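Local coordinates for protein 5-carboxymethyl-2-hydroxymuconate semialdehyde dehydrogenase (Thermus thermophilus, PDB 2D4E) that probably catalyses the NAD-dependent oxidation of 5-carboxymethyl-2-hydroxymuconate semialdehyde to the corresponding acid, as a member of the aldehyde dehydrogenase family, at residues E425-A430 with L454-G459. Sequence-based numbering, arbitrary orientation.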
# COMPACT_ATOMS: atom_id res chain seq x y z
N GLU C 425 0.29 21.51 -29.87
CA GLU C 425 0.08 22.91 -29.53
C GLU C 425 -0.95 23.07 -28.40
O GLU C 425 -0.82 23.96 -27.57
CB GLU C 425 -0.36 23.70 -30.78
CG GLU C 425 -0.64 25.17 -30.54
CD GLU C 425 -0.85 25.94 -31.84
OE1 GLU C 425 0.15 26.28 -32.50
OE2 GLU C 425 -2.02 26.19 -32.21
N ALA C 426 -1.95 22.21 -28.37
CA ALA C 426 -2.95 22.28 -27.31
C ALA C 426 -2.26 22.04 -25.96
O ALA C 426 -2.54 22.74 -24.98
CB ALA C 426 -4.04 21.23 -27.53
N LEU C 427 -1.35 21.07 -25.93
CA LEU C 427 -0.61 20.73 -24.72
C LEU C 427 0.35 21.83 -24.30
O LEU C 427 0.44 22.18 -23.12
CB LEU C 427 0.16 19.43 -24.92
CG LEU C 427 1.05 18.97 -23.76
CD1 LEU C 427 0.19 18.71 -22.52
CD2 LEU C 427 1.81 17.70 -24.16
N ARG C 428 1.09 22.36 -25.27
CA ARG C 428 2.06 23.43 -25.00
C ARG C 428 1.38 24.63 -24.35
O ARG C 428 1.85 25.14 -23.34
CB ARG C 428 2.74 23.86 -26.31
CG ARG C 428 3.64 25.09 -26.18
CD ARG C 428 4.36 25.40 -27.49
NE ARG C 428 3.45 25.78 -28.57
CZ ARG C 428 2.78 26.93 -28.63
NH1 ARG C 428 2.92 27.84 -27.68
NH2 ARG C 428 1.98 27.17 -29.66
N LYS C 429 0.29 25.09 -24.95
CA LYS C 429 -0.45 26.24 -24.43
C LYS C 429 -1.11 25.92 -23.09
O LYS C 429 -1.15 26.77 -22.20
CB LYS C 429 -1.52 26.69 -25.43
CG LYS C 429 -0.97 27.30 -26.71
CD LYS C 429 -2.07 27.74 -27.67
CE LYS C 429 -1.46 28.44 -28.88
NZ LYS C 429 -2.45 28.82 -29.93
N ALA C 430 -1.61 24.70 -22.95
CA ALA C 430 -2.25 24.30 -21.69
C ALA C 430 -1.25 24.43 -20.54
O ALA C 430 -1.58 24.98 -19.49
CB ALA C 430 -2.78 22.87 -21.79
N LEU C 454 -1.41 12.35 -18.93
CA LEU C 454 -0.07 12.18 -18.38
C LEU C 454 0.83 13.40 -18.58
O LEU C 454 1.67 13.70 -17.73
CB LEU C 454 0.61 10.96 -18.99
CG LEU C 454 2.00 10.64 -18.43
CD1 LEU C 454 1.86 10.15 -16.99
CD2 LEU C 454 2.68 9.58 -19.28
N GLU C 455 0.65 14.11 -19.69
CA GLU C 455 1.48 15.28 -20.00
C GLU C 455 1.02 16.62 -19.42
O GLU C 455 1.83 17.54 -19.28
CB GLU C 455 1.61 15.42 -21.53
CG GLU C 455 2.36 14.29 -22.21
CD GLU C 455 3.83 14.26 -21.83
OE1 GLU C 455 4.51 15.28 -22.01
OE2 GLU C 455 4.30 13.20 -21.37
N LEU C 456 -0.26 16.75 -19.09
CA LEU C 456 -0.77 18.00 -18.53
C LEU C 456 -0.27 18.23 -17.10
O LEU C 456 -0.46 17.39 -16.22
CB LEU C 456 -2.30 18.00 -18.56
CG LEU C 456 -2.94 18.12 -19.96
CD1 LEU C 456 -4.40 17.73 -19.90
CD2 LEU C 456 -2.79 19.55 -20.47
N GLU C 457 0.38 19.37 -16.89
CA GLU C 457 0.92 19.70 -15.57
C GLU C 457 -0.19 20.26 -14.69
O GLU C 457 -0.48 21.46 -14.67
CB GLU C 457 2.08 20.70 -15.74
CG GLU C 457 3.06 20.24 -16.81
CD GLU C 457 4.14 21.25 -17.13
OE1 GLU C 457 3.85 22.46 -17.17
OE2 GLU C 457 5.29 20.83 -17.36
N ALA C 458 -0.82 19.35 -13.96
CA ALA C 458 -1.91 19.69 -13.08
C ALA C 458 -2.05 18.59 -12.04
O ALA C 458 -1.66 17.45 -12.27
CB ALA C 458 -3.19 19.81 -13.89
N GLY C 459 -2.60 18.94 -10.89
CA GLY C 459 -2.80 17.93 -9.86
C GLY C 459 -3.98 17.05 -10.22
O GLY C 459 -4.02 15.88 -9.84
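Leu427 reaches from helix 423-431 to Glu455 and Leu456, where helix 446-455 gives way to extended chain. Its CB leaves the helix alongside 454-459 rather than toward it, but with CG anti to the backbone N (chi1 177°) the fork swings over and both methyls arrive. CD2 lies 3.5 Å from CB of Glu455 and also brushes CG of that residue; CD1 sits 3.7 Å from CD2 of Leu456, with CB of Glu455 equally near. A branched leucine suits this place because its two tips can serve two neighbours at once. The same CD2 of Leu456 approaches CB of Ala430 at 3.6 Å, one helical turn further on, where a small side chain lets the helix come close to the sheet. Ala430 also rests on Pro277 and Leu279 of strand 277-280, and Leu456 on Ala439 and Val441 of strand 438-442, linking the helix contact to the sheet.

Glu455 lends only its aliphatic part to Leu427. Its chain bends at chi2 (-67°), and the carboxylate forms salt bridges with Arg82 of the second subunit and Arg152 of the third. No hydrogen bond joins the two segments directly, but the side chain of Asn431, just beyond Ala430, bonds to the backbone O of Glu455 and N of Glu457.

This is a helix packed against the C-terminal end of another helix and the loop that follows it, over the mixed sheet of the aldehyde dehydrogenase fold, at a junction of subunits where the chain turns from helix 446-455 into strand 460-463, the last of the sheet within this chain.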